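Local coordinates for protein BauA (Acinetobacter baumannii, PDB 6HCP) that acts as an outer-membrane receptor that takes up iron as ferric preacinetobactin, probably by the TonB-dependent mechanism of its family, at residues 114-119 / 128-133; 120-125 / 158-163. One frame throughout, in Å; residues are numbered along the deposited sequence.

How the contacts relate
Both contacts are partly buried and lie in the plug, with centres about 7 Å apart. They share one small sheet, in which strand 117-118 has strand 121-122 as one neighbour and strand 159-165 as the other. Contact 1 joins residues 114-119, which lead into and include strand 117-118, to the loop 128-133. It buries 122 Å² and has no hydrogen bond across its segments, so packing alone makes it. Contact 2 buries 193 Å² and joins the turn and strand 121-122 to strand 159-165; it adds an amide-to-backbone hydrogen bond to its packing. Along the chain the segments alternate. Leu163 also ties them together, since it touches Met116 and Thr130 as well as its partner in contact 2.

Contact 1 of 2, residues 114-119 / 128-133; sequences NDMSMN and YRTSPE. With EDO (1,2-ethanediol), chain P.
Met116 and Thr130 make the tighter of two packing contacts: Met116 CE lies 3.2 Å from Thr130 OG1 and 4.0 Å from Thr130 CB. The two side chains run past each other in opposite directions. A bend at the end of the methionine (chi3 -66°) turns its methyl to the threonine, whose hydroxyl stands beside its own backbone N. Both residues are buried.

The second packing pair is amide against ring. Asn114 ND2 approaches Tyr128 CE1 obliquely at 4.1 Å, with the two side chains alongside and their planes 27° apart. The hydrogen bond of this ND2 goes to Phe127 O, which anchors the amide next to the tyrosine.

Polar bonds fasten the 128-133 loop itself. Ser131 OG donates to Glu133 OE1 over 2.6 Å, on the syn side of the carboxylate. Salt bridges from Glu133 OE2 to Arg211 and from Arg129 to Asp249, both on barrel strands, tie the loop to the barrel wall. Thr130 meanwhile packs on Met116 and Leu163 of the plug's own sheet region, as befits the plug domain held inside the beta-barrel of a TonB-dependent receptor.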
ATOM      1  N   ASN A 114      24.367   9.266  25.037  1.00 23.67           N
ATOM      2  CA  ASN A 114      24.835   9.820  26.308  1.00 26.15           C
ATOM      3  C   ASN A 114      25.701  11.075  26.102  1.00 27.26           C
ATOM      4  O   ASN A 114      25.982  11.775  27.074  1.00 26.20           O
ATOM      5  CB  ASN A 114      25.771   8.862  27.044  1.00 28.13           C
ATOM      6  CG  ASN A 114      25.132   7.653  27.673  1.00 31.14           C
ATOM      7  OD1 ASN A 114      25.856   6.829  28.227  1.00 29.96           O
ATOM      8  ND2 ASN A 114      23.836   7.446  27.465  1.00 28.40           N
ATOM      9  N   ASP A 115      26.199  11.278  24.873  1.00 23.91           N
ATOM     10  CA  ASP A 115      27.251  12.237  24.556  1.00 23.99           C
ATOM     11  C   ASP A 115      26.713  13.470  23.825  1.00 25.18           C
ATOM     12  O   ASP A 115      27.482  14.257  23.270  1.00 25.33           O
ATOM     13  CB  ASP A 115      28.369  11.574  23.744  1.00 23.88           C
ATOM     14  CG  ASP A 115      29.191  10.597  24.576  1.00 23.47           C
ATOM     15  OD1 ASP A 115      29.032  10.625  25.814  1.00 26.24           O
ATOM     16  OD2 ASP A 115      29.928   9.772  23.987  1.00 23.63           O
ATOM     17  N   MET A 116      25.393  13.651  23.795  1.00 26.54           N
ATOM     18  CA  MET A 116      24.851  14.869  23.186  1.00 26.16           C
ATOM     19  C   MET A 116      25.042  16.043  24.149  1.00 24.70           C
ATOM     20  O   MET A 116      24.975  15.857  25.363  1.00 25.49           O
ATOM     21  CB  MET A 116      23.356  14.721  22.889  1.00 26.47           C
ATOM     22  CG  MET A 116      23.056  13.552  21.975  1.00 28.14           C
ATOM     23  SD  MET A 116      21.299  13.653  21.485  1.00 31.40           S
ATOM     24  CE  MET A 116      20.483  13.385  23.047  1.00 36.94           C
ATOM     25  N   SER A 117      25.190  17.243  23.591  1.00 25.25           N
ATOM     26  CA  SER A 117      25.224  18.438  24.391  1.00 26.18           C
ATOM     27  C   SER A 117      23.912  19.214  24.252  1.00 27.63           C
ATOM     28  O   SER A 117      23.181  19.049  23.266  1.00 25.86           O
ATOM     29  CB  SER A 117      26.422  19.279  24.062  1.00 26.30           C
ATOM     30  OG  SER A 117      26.500  19.599  22.682  1.00 27.75           O
ATOM     31  N   MET A 118      23.599  20.004  25.291  1.00 25.95           N
ATOM     32  CA  MET A 118      22.474  20.928  25.287  1.00 25.32           C
ATOM     33  C   MET A 118      23.004  22.352  25.478  1.00 27.26           C
ATOM     34  O   MET A 118      23.683  22.607  26.456  1.00 26.79           O
ATOM     35  CB  MET A 118      21.456  20.616  26.379  1.00 25.25           C
ATOM     36  CG  MET A 118      20.230  21.551  26.311  1.00 29.93           C
ATOM     37  SD  MET A 118      19.032  21.232  27.619  1.00 35.06           S
ATOM     38  CE  MET A 118      18.507  19.576  27.217  1.00 34.42           C
ATOM     39  N   ASN A 119      22.865  23.188  24.442  1.00 26.47           N
ATOM     40  CA  ASN A 119      23.434  24.525  24.441  1.00 29.09           C
ATOM     41  C   ASN A 119      24.924  24.447  24.811  1.00 34.76           C
ATOM     42  O   ASN A 119      25.442  25.293  25.566  1.00 27.10           O
ATOM     43  CB  ASN A 119      22.673  25.428  25.415  1.00 31.61           C
ATOM     44  CG  ASN A 119      21.204  25.566  25.060  1.00 32.33           C
ATOM     45  OD1 ASN A 119      20.866  25.737  23.889  1.00 28.97           O
ATOM     46  ND2 ASN A 119      20.341  25.524  26.058  1.00 27.79           N
ATOM     47  N   TYR A 128      19.019   8.055  26.652  1.00 22.47           N
ATOM     48  CA  TYR A 128      18.959   7.048  25.582  1.00 26.30           C
ATOM     49  C   TYR A 128      18.076   7.483  24.400  1.00 26.36           C
ATOM     50  O   TYR A 128      18.244   6.957  23.298  1.00 25.26           O
ATOM     51  CB  TYR A 128      18.437   5.720  26.123  1.00 23.43           C
ATOM     52  CG  TYR A 128      19.440   4.832  26.799  1.00 22.03           C
ATOM     53  CD1 TYR A 128      20.781   4.823  26.444  1.00 26.23           C
ATOM     54  CD2 TYR A 128      19.046   4.026  27.852  1.00 24.38           C
ATOM     55  CE1 TYR A 128      21.677   3.947  27.036  1.00 25.49           C
ATOM     56  CE2 TYR A 128      19.910   3.106  28.419  1.00 25.73           C
ATOM     57  CZ  TYR A 128      21.242   3.110  28.052  1.00 25.11           C
ATOM     58  OH  TYR A 128      22.082   2.240  28.664  1.00 26.80           O
ATOM     59  N   ARG A 129      17.043   8.299  24.637  1.00 25.28           N
ATOM     60  CA  ARG A 129      16.218   8.790  23.518  1.00 24.97           C
ATOM     61  C   ARG A 129      15.660  10.164  23.867  1.00 24.50           C
ATOM     62  O   ARG A 129      15.199  10.370  24.971  1.00 29.05           O
ATOM     63  CB  ARG A 129      15.083   7.808  23.196  1.00 25.75           C
ATOM     64  CG  ARG A 129      14.127   8.280  22.098  1.00 26.55           C
ATOM     65  CD  ARG A 129      13.624   7.114  21.253  1.00 33.22           C
ATOM     66  NE  ARG A 129      12.972   6.111  22.063  1.00 34.48           N
ATOM     67  CZ  ARG A 129      13.294   4.830  22.106  1.00 31.16           C
ATOM     68  NH1 ARG A 129      14.000   4.268  21.125  1.00 29.83           N
ATOM     69  NH2 ARG A 129      12.774   4.099  23.075  1.00 30.31           N
ATOM     70  N   THR A 130      15.732  11.077  22.897  1.00 26.45           N
ATOM     71  CA  THR A 130      15.323  12.438  23.057  1.00 26.47           C
ATOM     72  C   THR A 130      14.254  12.774  22.014  1.00 29.32           C
ATOM     73  O   THR A 130      14.557  12.849  20.829  1.00 26.11           O
ATOM     74  CB  THR A 130      16.524  13.397  22.968  1.00 27.56           C
ATOM     75  OG1 THR A 130      17.420  13.070  24.032  1.00 27.06           O
ATOM     76  CG2 THR A 130      16.106  14.847  23.085  1.00 29.63           C
ATOM     77  N   SER A 131      13.058  13.150  22.493  1.00 29.06           N
ATOM     78  CA  SER A 131      12.019  13.712  21.607  1.00 28.35           C
ATOM     79  C   SER A 131      12.306  15.194  21.390  1.00 32.45           C
ATOM     80  O   SER A 131      12.732  15.903  22.301  1.00 30.23           O
ATOM     81  CB  SER A 131      10.616  13.463  22.154  1.00 34.05           C
ATOM     82  OG  SER A 131       9.642  13.647  21.125  1.00 31.90           O
ATOM     83  N   PRO A 132      12.278  15.683  20.140  1.00 27.95           N
ATOM     84  CA  PRO A 132      12.887  16.981  19.851  1.00 27.43           C
ATOM     85  C   PRO A 132      12.028  18.256  19.957  1.00 27.91           C
ATOM     86  O   PRO A 132      12.478  19.322  19.490  1.00 30.49           O
ATOM     87  CB  PRO A 132      13.323  16.823  18.391  1.00 27.25           C
ATOM     88  CG  PRO A 132      12.324  15.856  17.802  1.00 31.10           C
ATOM     89  CD  PRO A 132      11.988  14.902  18.923  1.00 31.47           C
ATOM     90  N   GLU A 133      10.910  18.195  20.685  1.00 28.71           N
ATOM     91  CA  GLU A 133       9.947  19.325  20.702  1.00 30.31           C
ATOM     92  C   GLU A 133      10.538  20.573  21.369  1.00 32.32           C
ATOM     93  O   GLU A 133      10.058  21.669  21.135  1.00 34.08           O
ATOM     94  CB  GLU A 133       8.660  18.932  21.420  1.00 33.50           C
ATOM     95  CG  GLU A 133       7.750  18.074  20.560  1.00 34.92           C
ATOM     96  CD  GLU A 133       8.088  16.596  20.581  1.00 32.82           C
ATOM     97  OE1 GLU A 133       9.059  16.202  21.297  1.00 33.57           O
ATOM     98  OE2 GLU A 133       7.330  15.818  19.964  1.00 33.51           O
TER
HETATM   99  C1  EDO P 813      29.079  25.898  26.545  1.00 75.06           C
HETATM  100  O1  EDO P 813      29.820  27.096  26.789  1.00 90.48           O
HETATM  101  C2  EDO P 813      28.345  25.475  27.804  1.00 60.80           C
HETATM  102  O2  EDO P 813      27.004  25.968  27.740  1.00 62.01           O

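Contact 2 of 2, residues 120-125 / 158-163; sequences GLFGIT and GGTVNL. With EDO (1,2-ethanediol), chain G.
Asn162 OD1 is gripped from two sources, Gly120 N at 2.9 Å and the hydroxyl OG of Ser117, the latter a probable hydrogen bond. The Gly120 bond is bent, with an N-H...O angle of 141°, and its donor is tilted 21° from the carbonyl plane. With CG trans to the backbone N (chi1 -178°), the amide reaches to strand 117-118 and to the turn at its end. Its other end, ND2, bonds Glu139 OE1, so the rotation of this buried group is fixed at both ends.

Nonpolar contacts continue along the strand. The methyl CG2 of Thr160 meets the edge of the Phe122 ring near its plane, 3.9 Å from CZ, and the two side chains cross at about a right angle. Phe122 was modelled in two conformers, and this contact is that of one of them. At another part of the ring edge sits O1 of an ethanediol, probably from the crystallisation liquor, which takes a nearly straight hydrogen bond of 2.9 Å from Phe122 N. Farther along, Thr125 CG2 touches Leu163 CD1 at 3.8 Å, while Thr125 OG1 makes a weak hydrogen bond to Met116 O.

Outward, the carbonyls of Phe122 and Gly123 bond Ser347 and Ser311 of the barrel. Strand 117-118 and the short, weakly bonded strand 121-122 form a beta-hairpin whose Asn119-Gly120 corner has the backbone angles of a type I' turn; Asn162 of strand 159-165 clamps that turn within the mixed plug sheet of this TonB-dependent receptor.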
ATOM      1  N   GLY A 120      25.604  23.412  24.308  1.00 28.16           N
ATOM      2  CA  GLY A 120      27.059  23.279  24.436  1.00 26.92           C
ATOM      3  C   GLY A 120      27.499  22.505  25.676  1.00 27.13           C
ATOM      4  O   GLY A 120      28.695  22.243  25.824  1.00 29.62           O
ATOM      5  N   LEU A 121      26.570  22.169  26.574  1.00 27.02           N
ATOM      6  CA  LEU A 121      26.874  21.509  27.854  1.00 26.41           C
ATOM      7  C   LEU A 121      26.509  20.019  27.803  1.00 29.90           C
ATOM      8  O   LEU A 121      25.362  19.669  27.507  1.00 27.41           O
ATOM      9  CB  LEU A 121      26.088  22.206  28.974  1.00 26.30           C
ATOM     10  CG  LEU A 121      26.496  21.849  30.403  1.00 27.15           C
ATOM     11  CD1 LEU A 121      27.927  22.300  30.702  1.00 32.92           C
ATOM     12  CD2 LEU A 121      25.536  22.456  31.417  1.00 27.25           C
ATOM     13  N   PHE A 122      27.442  19.168  28.235  0.50 25.59           N
ATOM     14  CA  PHE A 122      27.254  17.722  28.246  0.50 22.61           C
ATOM     15  C   PHE A 122      26.648  17.283  29.591  0.50 25.02           C
ATOM     16  O   PHE A 122      26.668  18.032  30.572  0.50 26.74           O
ATOM     17  CB  PHE A 122      28.590  17.057  27.912  0.50 20.70           C
ATOM     18  CG  PHE A 122      29.106  17.383  26.536  0.50 21.07           C
ATOM     19  CD1 PHE A 122      29.879  18.513  26.308  0.50 18.24           C
ATOM     20  CD2 PHE A 122      28.747  16.608  25.446  0.50 19.53           C
ATOM     21  CE1 PHE A 122      30.287  18.858  25.030  0.50 18.29           C
ATOM     22  CE2 PHE A 122      29.163  16.950  24.166  0.50 19.67           C
ATOM     23  CZ  PHE A 122      29.963  18.050  23.961  0.50 19.83           C
ATOM     24  N   GLY A 123      25.994  16.120  29.590  1.00 24.93           N
ATOM     25  CA  GLY A 123      25.441  15.510  30.789  1.00 26.94           C
ATOM     26  C   GLY A 123      24.050  16.005  31.186  1.00 27.56           C
ATOM     27  O   GLY A 123      23.620  15.752  32.338  1.00 28.65           O
ATOM     28  N   ILE A 124      23.332  16.680  30.272  1.00 26.38           N
ATOM     29  CA  ILE A 124      22.012  17.277  30.579  1.00 25.73           C
ATOM     30  C   ILE A 124      20.867  16.541  29.854  1.00 31.41           C
ATOM     31  O   ILE A 124      19.733  16.461  30.365  1.00 27.10           O
ATOM     32  CB  ILE A 124      21.995  18.771  30.215  1.00 25.04           C
ATOM     33  CG1 ILE A 124      23.211  19.509  30.778  1.00 28.97           C
ATOM     34  CG2 ILE A 124      20.687  19.412  30.640  1.00 29.25           C
ATOM     35  CD1 ILE A 124      23.340  19.356  32.277  1.00 31.81           C
ATOM     36  N   THR A 125      21.125  16.154  28.607  1.00 26.86           N
ATOM     37  CA  THR A 125      20.124  15.582  27.689  1.00 26.25           C
ATOM     38  C   THR A 125      19.645  14.219  28.165  1.00 27.05           C
ATOM     39  O   THR A 125      20.317  13.515  28.923  1.00 26.04           O
ATOM     40  CB  THR A 125      20.703  15.493  26.267  1.00 27.70           C
ATOM     41  OG1 THR A 125      22.007  14.920  26.344  1.00 29.46           O
ATOM     42  CG2 THR A 125      20.783  16.833  25.574  1.00 29.26           C
ATOM     43  N   GLY A 158      32.457   9.593  17.135  1.00 22.87           N
ATOM     44  CA  GLY A 158      32.006   9.720  15.748  1.00 21.79           C
ATOM     45  C   GLY A 158      31.651  11.162  15.375  1.00 22.45           C
ATOM     46  O   GLY A 158      31.781  11.583  14.222  1.00 23.35           O
ATOM     47  N   GLY A 159      31.055  11.886  16.322  1.00 24.23           N
ATOM     48  CA  GLY A 159      30.679  13.295  16.101  1.00 25.02           C
ATOM     49  C   GLY A 159      29.955  13.851  17.311  1.00 28.82           C
ATOM     50  O   GLY A 159      29.619  13.126  18.221  1.00 30.36           O
ATOM     51  N   THR A 160      29.618  15.133  17.257  1.00 25.04           N
ATOM     52  CA  THR A 160      28.903  15.752  18.357  1.00 24.28           C
ATOM     53  C   THR A 160      27.562  16.291  17.841  1.00 24.59           C
ATOM     54  O   THR A 160      27.513  17.031  16.855  1.00 25.44           O
ATOM     55  CB  THR A 160      29.733  16.842  19.043  1.00 30.70           C
ATOM     56  OG1 THR A 160      30.950  16.247  19.516  1.00 30.76           O
ATOM     57  CG2 THR A 160      28.983  17.494  20.190  1.00 31.58           C
ATOM     58  N   VAL A 161      26.509  15.929  18.560  1.00 23.77           N
ATOM     59  CA  VAL A 161      25.175  16.418  18.347  1.00 26.68           C
ATOM     60  C   VAL A 161      24.878  17.429  19.454  1.00 25.12           C
ATOM     61  O   VAL A 161      24.928  17.074  20.635  1.00 25.07           O
ATOM     62  CB  VAL A 161      24.160  15.265  18.382  1.00 26.40           C
ATOM     63  CG1 VAL A 161      22.739  15.776  18.192  1.00 28.18           C
ATOM     64  CG2 VAL A 161      24.510  14.198  17.357  1.00 24.74           C
ATOM     65  N   ASN A 162      24.584  18.667  19.049  1.00 24.06           N
ATOM     66  CA  ASN A 162      24.327  19.758  19.980  1.00 24.82           C
ATOM     67  C   ASN A 162      22.877  20.225  19.796  1.00 24.72           C
ATOM     68  O   ASN A 162      22.478  20.587  18.679  1.00 27.63           O
ATOM     69  CB  ASN A 162      25.312  20.912  19.772  1.00 24.51           C
ATOM     70  CG  ASN A 162      25.111  22.045  20.759  1.00 29.31           C
ATOM     71  OD1 ASN A 162      24.969  21.800  21.963  1.00 27.53           O
ATOM     72  ND2 ASN A 162      24.982  23.272  20.252  1.00 25.30           N
ATOM     73  N   LEU A 163      22.104  20.162  20.881  1.00 23.24           N
ATOM     74  CA  LEU A 163      20.698  20.511  20.851  1.00 26.67           C
ATOM     75  C   LEU A 163      20.528  21.903  21.460  1.00 31.66           C
ATOM     76  O   LEU A 163      20.972  22.158  22.602  1.00 28.36           O
ATOM     77  CB  LEU A 163      19.892  19.477  21.638  1.00 26.65           C
ATOM     78  CG  LEU A 163      20.154  18.016  21.261  1.00 27.15           C
ATOM     79  CD1 LEU A 163      19.267  17.087  22.066  1.00 28.46           C
ATOM     80  CD2 LEU A 163      19.943  17.779  19.777  1.00 27.34           C
TER
HETATM   81  C1  EDO G 804      30.752  19.940  30.474  1.00 41.61           C
HETATM   82  O1  EDO G 804      30.091  19.987  29.187  1.00 31.16           O
HETATM   83  C2  EDO G 804      30.870  18.510  30.979  1.00 37.85           C
HETATM   84  O2  EDO G 804      31.929  17.808  30.304  1.00 47.53           O